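Putative phosphoribosyltransferase (Neisseria gonorrhoeae, PDB 5VOG) binds the alarmone ppGpp (guanosine-5',3'-tetraphosphate) and is probably a type I phosphoribosyltransferase, although its substrates are not established. Local coordinates at residues 41-46 with 61-66; 101-106 with 129-134; 116-121 with 144-149. All blocks are in the same frame, centred on the assembly; numbering follows the deposited sequence. Where two conformers were deposited one is given.

Interaction 1 (41-46 with 61-66); sequences MIAIGG and IPIYAV. With G4P (guanosine-5',3'-tetraphosphate), chain D.
Strands 40-45 and 63-75 are the two parallel strands of a beta-alpha-beta unit whose crossover is helix 49-59, and Met41 to Gly45 pair here with Pro62 to Val66. Five backbone hydrogen bonds alternate between the segments, from Met41 N to Pro62 O (2.9 Å) at one end to Gly45 N to Val66 O (2.7 Å) at the other. The carbonyls of Tyr64 and Val66 each also receive a CA-H, from Ile42 and Ile44.

On the face of Met41, Ala43 and Ile63, the methyl end of Met41 does the touching. Met41 runs extended to its sulfur and then bends (chi3 -91°), which brings the terminal CE against Ile63 CG1 at 3.8 Å and, from across, against Ile61 CG1 at 3.9 Å. Ala43 CB meets Ile63 CG2 at 3.8 Å, and Leu55, Arg56 and Ala52 of helix 49-59 pack over this side.

On the other face Val66 lays one methyl against each of two isoleucines: CG1 lies 4.0 Å from Ile42 CG2, while CG2 lies 4.0 Å from Ile44 CG1. Tyr64 directs its ring away from the strand pair, although Met41 O remains at the ring edge, beside CD2 of Tyr64.

Past the last strand bond the chain enters Gly46 through a cis peptide, and Gly46 N donates to G4P O2D at 2.8 Å. A strand end that turns through a cis peptide and offers its backbone N-H to a phosphate is consistent with the pyrophosphate-binding loop of type I phosphoribosyltransferases.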
loop_
_atom_site.group_PDB
_atom_site.type_symbol
_atom_site.label_atom_id
_atom_site.label_comp_id
_atom_site.label_asym_id
_atom_site.label_seq_id
_atom_site.Cartn_x
_atom_site.Cartn_y
_atom_site.Cartn_z
ATOM N N MET A 41 10.154 1.208 6.688
ATOM C CA MET A 41 9.071 0.279 6.977
ATOM C C MET A 41 9.148 -0.897 6.015
ATOM O O MET A 41 9.612 -0.760 4.880
ATOM C CB MET A 41 7.700 0.955 6.837
ATOM C CG MET A 41 7.356 1.885 7.983
ATOM S SD MET A 41 5.770 2.714 7.723
ATOM C CE MET A 41 6.291 4.214 6.887
ATOM N N ILE A 42 8.695 -2.058 6.480
ATOM C CA ILE A 42 8.440 -3.203 5.610
ATOM C C ILE A 42 6.962 -3.531 5.776
ATOM O O ILE A 42 6.551 -4.112 6.792
ATOM C CB ILE A 42 9.328 -4.407 5.939
ATOM C CG1 ILE A 42 10.808 -4.022 5.815
ATOM C CG2 ILE A 42 8.982 -5.590 5.032
ATOM C CD1 ILE A 42 11.763 -5.090 6.307
ATOM N N ALA A 43 6.150 -3.129 4.796
ATOM C CA ALA A 43 4.718 -3.394 4.836
ATOM C C ALA A 43 4.443 -4.812 4.365
ATOM O O ALA A 43 4.999 -5.259 3.363
ATOM C CB ALA A 43 3.966 -2.405 3.942
ATOM N N ILE A 44 3.568 -5.517 5.075
ATOM C CA ILE A 44 3.127 -6.841 4.650
ATOM C C ILE A 44 1.824 -6.662 3.875
ATOM O O ILE A 44 0.774 -6.416 4.469
ATOM C CB ILE A 44 2.936 -7.792 5.837
ATOM C CG1 ILE A 44 4.205 -7.871 6.691
ATOM C CG2 ILE A 44 2.535 -9.177 5.335
ATOM C CD1 ILE A 44 3.979 -8.586 8.038
ATOM N N GLY A 45 1.877 -6.790 2.545
ATOM C CA GLY A 45 0.659 -6.691 1.768
ATOM C C GLY A 45 -0.180 -7.954 1.872
ATOM O O GLY A 45 0.322 -9.021 2.220
ATOM N N GLY A 46 -1.478 -7.849 1.572
ATOM C CA GLY A 46 -2.115 -6.618 1.132
ATOM C C GLY A 46 -2.611 -5.737 2.267
ATOM O O GLY A 46 -2.828 -4.538 2.066
ATOM N N ILE A 61 9.606 7.773 6.430
ATOM C CA ILE A 61 10.643 6.810 6.072
ATOM C C ILE A 61 10.101 5.947 4.936
ATOM O O ILE A 61 8.878 5.766 4.828
ATOM C CB ILE A 61 11.077 5.961 7.284
ATOM C CG1 ILE A 61 9.875 5.253 7.923
ATOM C CG2 ILE A 61 11.795 6.825 8.314
ATOM C CD1 ILE A 61 10.233 4.416 9.142
ATOM N N PRO A 62 10.959 5.415 4.066
ATOM C CA PRO A 62 10.467 4.673 2.895
ATOM C C PRO A 62 9.781 3.369 3.269
ATOM O O PRO A 62 10.120 2.726 4.270
ATOM C CB PRO A 62 11.742 4.399 2.088
ATOM C CG PRO A 62 12.862 4.495 3.099
ATOM C CD PRO A 62 12.425 5.562 4.059
ATOM N N ILE A 63 8.839 2.955 2.416
ATOM C CA ILE A 63 8.077 1.725 2.604
ATOM C C ILE A 63 8.592 0.680 1.624
ATOM O O ILE A 63 8.363 0.785 0.414
ATOM C CB ILE A 63 6.571 1.933 2.394
ATOM C CG1 ILE A 63 6.023 3.057 3.272
ATOM C CG2 ILE A 63 5.820 0.618 2.618
ATOM C CD1 ILE A 63 4.671 3.547 2.763
ATOM N N TYR A 64 9.249 -0.348 2.142
ATOM C CA TYR A 64 9.507 -1.566 1.391
ATOM C C TYR A 64 8.328 -2.519 1.578
ATOM O O TYR A 64 7.503 -2.341 2.475
ATOM C CB TYR A 64 10.825 -2.207 1.848
ATOM C CG TYR A 64 12.036 -1.369 1.480
ATOM C CD1 TYR A 64 12.789 -1.664 0.348
ATOM C CD2 TYR A 64 12.412 -0.264 2.251
ATOM C CE1 TYR A 64 13.888 -0.886 -0.009
ATOM C CE2 TYR A 64 13.504 0.513 1.911
ATOM C CZ TYR A 64 14.239 0.206 0.776
ATOM O OH TYR A 64 15.324 0.985 0.439
ATOM N N ALA A 65 8.239 -3.535 0.716
ATOM C CA ALA A 65 7.056 -4.388 0.727
ATOM C C ALA A 65 7.404 -5.865 0.601
ATOM O O ALA A 65 8.291 -6.251 -0.163
ATOM C CB ALA A 65 6.090 -4.012 -0.400
ATOM N N VAL A 66 6.691 -6.684 1.370
ATOM C CA VAL A 66 6.605 -8.121 1.163
ATOM C C VAL A 66 5.119 -8.443 1.138
ATOM O O VAL A 66 4.297 -7.664 1.620
ATOM C CB VAL A 66 7.327 -8.937 2.266
ATOM C CG1 VAL A 66 8.799 -8.535 2.361
ATOM C CG2 VAL A 66 6.622 -8.759 3.617
HETATM P PB G4P D . -1.426 -11.879 11.996
HETATM O O1B G4P D . -0.265 -12.738 11.940
HETATM O O2B G4P D . -2.217 -11.930 13.323
HETATM O O3B G4P D . -1.040 -10.402 11.669
HETATM O O3A G4P D . -2.443 -12.221 10.817
HETATM P PA G4P D . -3.173 -13.578 10.431
HETATM O O1A G4P D . -2.231 -14.540 9.820
HETATM O O2A G4P D . -3.921 -14.106 11.629
HETATM O "O5'" G4P D . -4.269 -13.021 9.390
HETATM C "C5'" G4P D . -4.836 -13.838 8.347
HETATM C "C4'" G4P D . -5.829 -13.001 7.584
HETATM O "O4'" G4P D . -6.991 -12.754 8.395
HETATM C "C3'" G4P D . -5.307 -11.626 7.155
HETATM O "O3'" G4P D . -5.406 -11.525 5.718
HETATM C "C2'" G4P D . -6.225 -10.609 7.839
HETATM O "O2'" G4P D . -6.520 -9.467 7.036
HETATM C "C1'" G4P D . -7.466 -11.457 8.108
HETATM N N9 G4P D . -8.211 -10.989 9.278
HETATM C C8 G4P D . -8.026 -11.375 10.579
HETATM N N7 G4P D . -8.838 -10.769 11.415
HETATM C C5 G4P D . -9.599 -9.934 10.610
HETATM C C6 G4P D . -10.662 -9.030 10.926
HETATM O O6 G4P D . -11.141 -8.792 12.039
HETATM N N1 G4P D . -11.162 -8.400 9.803
HETATM C C2 G4P D . -10.711 -8.594 8.524
HETATM N N2 G4P D . -11.328 -7.914 7.553
HETATM N N3 G4P D . -9.724 -9.431 8.215
HETATM C C4 G4P D . -9.220 -10.062 9.292
HETATM P PC G4P D . -4.299 -12.095 4.744
HETATM O O1C G4P D . -4.479 -13.557 4.529
HETATM O O2C G4P D . -2.988 -11.702 5.369
HETATM O O3C G4P D . -4.490 -11.268 3.394
HETATM P PD G4P D . -4.295 -9.738 2.990
HETATM O O1D G4P D . -3.464 -9.126 4.068
HETATM O O2D G4P D . -3.577 -9.767 1.621
HETATM O O3D G4P D . -5.687 -9.177 2.856
#

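Interaction 2 (101-106 with 129-134); sequences VLVVDE and VGVAVL. With G4P (guanosine-5',3'-tetraphosphate), chain D.
Glu106 and Leu134 meet where both strands turn a corner: Leu134 CB rests 3.2 Å from Glu106 O, and just before it Leu134 N donates to Asp105 O. At the same corner the Glu106 chain, bent at chi2 (-79°), brings OE2 to G4P O2', whose hydroxyl donates to it at 2.6 Å. Glu106 N in turn donates to Asp105 OD1, meeting it on the anti side, which steadies the aspartate at the strand end.

Four more backbone bonds run back from this corner along the parallel pair, among them Ala132 N to Val103 O at 2.8 Å, and they end with Gly130 N to Val101 O. Beside Gly130, which has no side chain, Leu102 leans across: CG is anti to the backbone N (chi1 -178°), and CD1 reaches 3.8 Å from Gly130 C and 3.9 Å from Ala132 CB. On the opposite face the valines pack against one another. Val101 and Val129 lie side by side with their CG2 methyls 4.0 Å apart, and Val103 CG2 reaches Val129 CG1.

Helices back both faces. Ile31 of helix 17-33 packs on both Leu102 and Ala132, and Leu118 of helix 112-121 packs on Val103 and Val129. Near the ligand, Tyr164 packs on both Glu106 and Leu134.

The adjacent acidic pair, Asp105 and Glu106, resembles the one that meets the ribose in type I phosphoribosyltransferases. The chemistry is thus divided: backbone bonds and aliphatic packing hold the two strands together along their length, while a carboxylate at the corner recognises the ribose 2'-hydroxyl.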
loop_
_atom_site.group_PDB
_atom_site.type_symbol
_atom_site.label_atom_id
_atom_site.label_comp_id
_atom_site.label_asym_id
_atom_site.label_seq_id
_atom_site.Cartn_x
_atom_site.Cartn_y
_atom_site.Cartn_z
ATOM N N VAL A 101 14.358 -1.455 10.971
ATOM C CA VAL A 101 13.206 -1.605 10.083
ATOM C C VAL A 101 11.962 -1.917 10.903
ATOM O O VAL A 101 12.011 -2.677 11.879
ATOM C CB VAL A 101 13.446 -2.675 8.996
ATOM C CG1 VAL A 101 14.573 -2.231 8.051
ATOM C CG2 VAL A 101 13.738 -4.035 9.604
ATOM N N LEU A 102 10.842 -1.314 10.502
ATOM C CA LEU A 102 9.557 -1.427 11.190
ATOM C C LEU A 102 8.604 -2.210 10.293
ATOM O O LEU A 102 8.185 -1.715 9.241
ATOM C CB LEU A 102 8.981 -0.045 11.504
ATOM C CG LEU A 102 7.655 -0.042 12.264
ATOM C CD1 LEU A 102 7.869 -0.573 13.686
ATOM C CD2 LEU A 102 7.026 1.349 12.275
ATOM N N VAL A 103 8.253 -3.421 10.713
ATOM C CA VAL A 103 7.292 -4.248 9.988
ATOM C C VAL A 103 5.892 -3.732 10.300
ATOM O O VAL A 103 5.571 -3.483 11.463
ATOM C CB VAL A 103 7.458 -5.723 10.398
ATOM C CG1 VAL A 103 6.447 -6.617 9.704
ATOM C CG2 VAL A 103 8.899 -6.196 10.130
ATOM N N VAL A 104 5.052 -3.559 9.271
ATOM C CA VAL A 104 3.730 -2.945 9.428
ATOM C C VAL A 104 2.656 -3.885 8.889
ATOM O O VAL A 104 2.771 -4.390 7.767
ATOM C CB VAL A 104 3.647 -1.578 8.717
ATOM C CG1 VAL A 104 2.235 -0.997 8.838
ATOM C CG2 VAL A 104 4.701 -0.613 9.249
ATOM N N ASP A 105 1.595 -4.106 9.672
ATOM C CA ASP A 105 0.451 -4.873 9.189
ATOM C C ASP A 105 -0.826 -4.281 9.771
ATOM O O ASP A 105 -0.779 -3.431 10.662
ATOM C CB ASP A 105 0.589 -6.364 9.522
ATOM C CG ASP A 105 0.039 -7.260 8.429
ATOM O OD1 ASP A 105 -0.845 -6.810 7.675
ATOM O OD2 ASP A 105 0.483 -8.426 8.328
ATOM N N GLU A 106 -1.985 -4.707 9.244
ATOM C CA GLU A 106 -3.222 -4.070 9.710
ATOM C C GLU A 106 -3.813 -4.733 10.955
ATOM O O GLU A 106 -4.336 -4.025 11.820
ATOM C CB GLU A 106 -4.277 -3.992 8.585
ATOM C CG GLU A 106 -5.346 -5.091 8.517
ATOM C CD GLU A 106 -4.844 -6.385 7.884
ATOM O OE1 GLU A 106 -3.683 -6.761 8.122
ATOM O OE2 GLU A 106 -5.617 -7.033 7.147
ATOM N N VAL A 129 14.690 -4.856 14.466
ATOM C CA VAL A 129 13.431 -5.154 13.792
ATOM C C VAL A 129 12.312 -4.923 14.797
ATOM O O VAL A 129 12.292 -5.552 15.861
ATOM C CB VAL A 129 13.393 -6.594 13.257
ATOM C CG1 VAL A 129 12.046 -6.877 12.587
ATOM C CG2 VAL A 129 14.541 -6.835 12.287
ATOM N N GLY A 130 11.388 -4.016 14.466
ATOM C CA GLY A 130 10.207 -3.785 15.264
ATOM C C GLY A 130 8.957 -4.112 14.458
ATOM O O GLY A 130 9.014 -4.321 13.239
ATOM N N VAL A 131 7.823 -4.169 15.146
ATOM C CA VAL A 131 6.561 -4.439 14.468
ATOM C C VAL A 131 5.495 -3.476 14.972
ATOM O O VAL A 131 5.421 -3.166 16.169
ATOM C CB VAL A 131 6.125 -5.915 14.628
ATOM C CG1 VAL A 131 5.785 -6.238 16.058
ATOM C CG2 VAL A 131 4.953 -6.236 13.706
ATOM N N ALA A 132 4.701 -2.964 14.034
ATOM C CA ALA A 132 3.609 -2.041 14.308
ATOM C C ALA A 132 2.363 -2.552 13.604
ATOM O O ALA A 132 2.392 -2.793 12.392
ATOM C CB ALA A 132 3.943 -0.628 13.815
ATOM N N VAL A 133 1.276 -2.733 14.347
ATOM C CA VAL A 133 0.015 -3.179 13.770
ATOM C C VAL A 133 -1.067 -2.168 14.109
ATOM O O VAL A 133 -1.055 -1.553 15.179
ATOM C CB VAL A 133 -0.395 -4.590 14.241
ATOM C CG1 VAL A 133 0.513 -5.626 13.645
ATOM C CG2 VAL A 133 -0.380 -4.681 15.766
ATOM N N LEU A 134 -1.994 -1.979 13.173
ATOM C CA LEU A 134 -3.088 -1.042 13.395
ATOM C C LEU A 134 -3.990 -1.510 14.534
ATOM O O LEU A 134 -4.252 -0.759 15.486
ATOM C CB LEU A 134 -3.873 -0.870 12.092
ATOM C CG LEU A 134 -5.250 -0.200 12.124
ATOM C CD1 LEU A 134 -5.163 1.244 12.594
ATOM C CD2 LEU A 134 -5.872 -0.265 10.729
HETATM P PB G4P D . -1.426 -11.879 11.996
HETATM O O1B G4P D . -0.265 -12.738 11.940
HETATM O O2B G4P D . -2.217 -11.930 13.323
HETATM O O3B G4P D . -1.040 -10.402 11.669
HETATM O O3A G4P D . -2.443 -12.221 10.817
HETATM P PA G4P D . -3.173 -13.578 10.431
HETATM O O1A G4P D . -2.231 -14.540 9.820
HETATM O O2A G4P D . -3.921 -14.106 11.629
HETATM O "O5'" G4P D . -4.269 -13.021 9.390
HETATM C "C5'" G4P D . -4.836 -13.838 8.347
HETATM C "C4'" G4P D . -5.829 -13.001 7.584
HETATM O "O4'" G4P D . -6.991 -12.754 8.395
HETATM C "C3'" G4P D . -5.307 -11.626 7.155
HETATM O "O3'" G4P D . -5.406 -11.525 5.718
HETATM C "C2'" G4P D . -6.225 -10.609 7.839
HETATM O "O2'" G4P D . -6.520 -9.467 7.036
HETATM C "C1'" G4P D . -7.466 -11.457 8.108
HETATM N N9 G4P D . -8.211 -10.989 9.278
HETATM C C8 G4P D . -8.026 -11.375 10.579
HETATM N N7 G4P D . -8.838 -10.769 11.415
HETATM C C5 G4P D . -9.599 -9.934 10.610
HETATM C C6 G4P D . -10.662 -9.030 10.926
HETATM O O6 G4P D . -11.141 -8.792 12.039
HETATM N N1 G4P D . -11.162 -8.400 9.803
HETATM C C2 G4P D . -10.711 -8.594 8.524
HETATM N N2 G4P D . -11.328 -7.914 7.553
HETATM N N3 G4P D . -9.724 -9.431 8.215
HETATM C C4 G4P D . -9.220 -10.062 9.292
HETATM P PC G4P D . -4.299 -12.095 4.744
HETATM O O1C G4P D . -4.479 -13.557 4.529
HETATM O O2C G4P D . -2.988 -11.702 5.369
HETATM O O3C G4P D . -4.490 -11.268 3.394
HETATM P PD G4P D . -4.295 -9.738 2.990
HETATM O O1D G4P D . -3.464 -9.126 4.068
HETATM O O2D G4P D . -3.577 -9.767 1.621
HETATM O O3D G4P D . -5.687 -9.177 2.856
#

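Interaction 3 (116-121 with 144-149); sequences FCLKEL and KIPEGI
Leu118, on the buried side of helix 112-121, makes most of the contact with the loop 144-149. It has CG anti to the carbonyl carbon (chi1 -67°), and from there CD1 meets three apolar side chains of the loop. Ile145 contributes its CG2 at 4.0 Å from Leu118 CD1. Pro146 brings the ring carbon CD to 3.9 Å from the same methyl, crossing the leucine obliquely, while its CG lies 4.0 Å from Leu118 CB. Ile149 closes the group with the tip of its chain, CD1, at 3.9 Å from Leu118 CD1, and this tip also touches Leu118 CB. Leu118 packs in addition on Val103 of strand 101-105, so one side chain bridges the loop and the sheet.

At Lys119, on the edge of the contact, the apolar stem grazes the proline, with CG 4.5 Å from Pro146 CG. Its amino end points elsewhere, to a salt bridge with Glu115 one turn back, and Glu115 also accepts a bond from Lys144 N.

Leu121, at the end of the segment, turns to Ile42 and Val103 instead of the loop. Pro146 to Ile149 form a type II beta turn, with Gly148 at positive phi (81°) in its third position; the turn brings Ile149 back beside Pro146, so both reach Leu118. The arrangement is plain hydrophobic packing of a surface loop on a helix flanking the central sheet of a phosphoribosyltransferase fold.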
loop_
_atom_site.group_PDB
_atom_site.type_symbol
_atom_site.label_atom_id
_atom_site.label_comp_id
_atom_site.label_asym_id
_atom_site.label_seq_id
_atom_site.Cartn_x
_atom_site.Cartn_y
_atom_site.Cartn_z
ATOM N N PHE A 116 5.750 -15.741 11.078
ATOM C CA PHE A 116 6.429 -16.179 9.864
ATOM C C PHE A 116 7.319 -15.072 9.312
ATOM O O PHE A 116 8.497 -15.297 9.002
ATOM C CB PHE A 116 5.384 -16.614 8.829
ATOM C CG PHE A 116 5.954 -16.977 7.483
ATOM C CD1 PHE A 116 6.332 -18.278 7.198
ATOM C CD2 PHE A 116 6.077 -16.023 6.485
ATOM C CE1 PHE A 116 6.844 -18.610 5.954
ATOM C CE2 PHE A 116 6.593 -16.357 5.242
ATOM C CZ PHE A 116 6.968 -17.641 4.973
ATOM N N CYS A 117 6.774 -13.860 9.202
ATOM C CA CYS A 117 7.541 -12.777 8.599
ATOM C C CYS A 117 8.692 -12.340 9.492
ATOM O O CYS A 117 9.785 -12.048 8.997
ATOM C CB CYS A 117 6.634 -11.590 8.301
ATOM S SG CYS A 117 5.474 -11.878 6.954
ATOM N N LEU A 118 8.458 -12.246 10.806
ATOM C CA LEU A 118 9.527 -11.822 11.703
ATOM C C LEU A 118 10.656 -12.844 11.735
ATOM O O LEU A 118 11.836 -12.473 11.725
ATOM C CB LEU A 118 8.971 -11.580 13.106
ATOM C CG LEU A 118 8.008 -10.386 13.185
ATOM C CD1 LEU A 118 7.407 -10.226 14.593
ATOM C CD2 LEU A 118 8.700 -9.098 12.721
ATOM N N LYS A 119 10.319 -14.137 11.777
ATOM C CA LYS A 119 11.361 -15.160 11.737
ATOM C C LYS A 119 12.196 -15.046 10.468
ATOM O O LYS A 119 13.424 -15.181 10.510
ATOM C CB LYS A 119 10.740 -16.550 11.844
ATOM C CG LYS A 119 10.386 -16.949 13.270
ATOM C CD LYS A 119 9.962 -18.406 13.342
ATOM C CE LYS A 119 9.739 -18.845 14.780
ATOM N NZ LYS A 119 9.374 -20.283 14.870
ATOM N N GLU A 120 11.548 -14.789 9.329
ATOM C CA GLU A 120 12.299 -14.661 8.087
ATOM C C GLU A 120 13.175 -13.417 8.090
ATOM O O GLU A 120 14.315 -13.459 7.621
ATOM C CB GLU A 120 11.339 -14.636 6.898
ATOM C CG GLU A 120 10.665 -15.964 6.628
ATOM C CD GLU A 120 11.664 -17.076 6.370
ATOM O OE1 GLU A 120 12.585 -16.871 5.556
ATOM O OE2 GLU A 120 11.527 -18.153 6.989
ATOM N N LEU A 121 12.662 -12.295 8.606
ATOM C CA LEU A 121 13.438 -11.060 8.583
ATOM C C LEU A 121 14.582 -11.071 9.592
ATOM O O LEU A 121 15.566 -10.347 9.398
ATOM C CB LEU A 121 12.514 -9.862 8.817
ATOM C CG LEU A 121 11.527 -9.600 7.670
ATOM C CD1 LEU A 121 10.468 -8.589 8.073
ATOM C CD2 LEU A 121 12.271 -9.123 6.426
ATOM N N LYS A 144 3.849 -16.699 17.752
ATOM C CA LYS A 144 4.610 -16.064 18.818
ATOM C C LYS A 144 5.551 -15.020 18.231
ATOM O O LYS A 144 6.160 -15.241 17.178
ATOM C CB LYS A 144 5.422 -17.096 19.617
ATOM N N ILE A 145 5.669 -13.891 18.915
ATOM C CA ILE A 145 6.597 -12.835 18.502
ATOM C C ILE A 145 7.988 -13.167 19.040
ATOM O O ILE A 145 8.131 -13.385 20.252
ATOM C CB ILE A 145 6.125 -11.483 19.017
ATOM C CG1 ILE A 145 4.698 -11.212 18.543
ATOM C CG2 ILE A 145 7.092 -10.372 18.607
ATOM C CD1 ILE A 145 4.065 -10.041 19.207
ATOM N N PRO A 146 9.018 -13.198 18.194
ATOM C CA PRO A 146 10.369 -13.501 18.681
ATOM C C PRO A 146 10.814 -12.533 19.770
ATOM O O PRO A 146 10.284 -11.428 19.920
ATOM C CB PRO A 146 11.238 -13.371 17.426
ATOM C CG PRO A 146 10.296 -13.631 16.294
ATOM C CD PRO A 146 8.974 -13.060 16.727
ATOM N N GLU A 147 11.811 -12.971 20.533
ATOM C CA GLU A 147 12.345 -12.166 21.620
ATOM C C GLU A 147 13.106 -10.963 21.084
ATOM O O GLU A 147 13.786 -11.044 20.057
ATOM C CB GLU A 147 13.263 -13.013 22.498
ATOM C CG GLU A 147 12.518 -13.964 23.405
ATOM C CD GLU A 147 11.632 -13.229 24.385
ATOM O OE1 GLU A 147 12.141 -12.327 25.086
ATOM O OE2 GLU A 147 10.424 -13.540 24.444
ATOM N N GLY A 148 12.981 -9.839 21.787
ATOM C CA GLY A 148 13.737 -8.650 21.459
ATOM C C GLY A 148 13.181 -7.807 20.335
ATOM O O GLY A 148 13.887 -6.916 19.849
ATOM N N ILE A 149 11.952 -8.058 19.902
ATOM C CA ILE A 149 11.320 -7.275 18.840
ATOM C C ILE A 149 10.346 -6.294 19.483
ATOM O O ILE A 149 9.353 -6.725 20.091
ATOM C CB ILE A 149 10.615 -8.182 17.821
ATOM C CG1 ILE A 149 11.642 -9.021 17.055
ATOM C CG2 ILE A 149 9.770 -7.354 16.856
ATOM C CD1 ILE A 149 11.033 -9.898 15.983
#

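How the interactions relate
Interactions 1 and 2 are buried core contacts between parallel strands of one mixed sheet, each built from five backbone hydrogen bonds with aliphatic side chains on both faces. Strands 40-45 and 101-105 are neighbours, and Ile42 is probably hydrogen-bonded to Leu102 and Val104, which places the two contacts side by side. Both reach the same nucleotide, interaction 1 through a backbone N-H at a phosphate and interaction 2 through a carboxylate at the ribose. Interaction 3 is smaller, nearer the surface and purely apolar across its segments. Its helix packs on the strands of interactions 1 and 2, while Ile149 of its loop touches Val129 and Gly130.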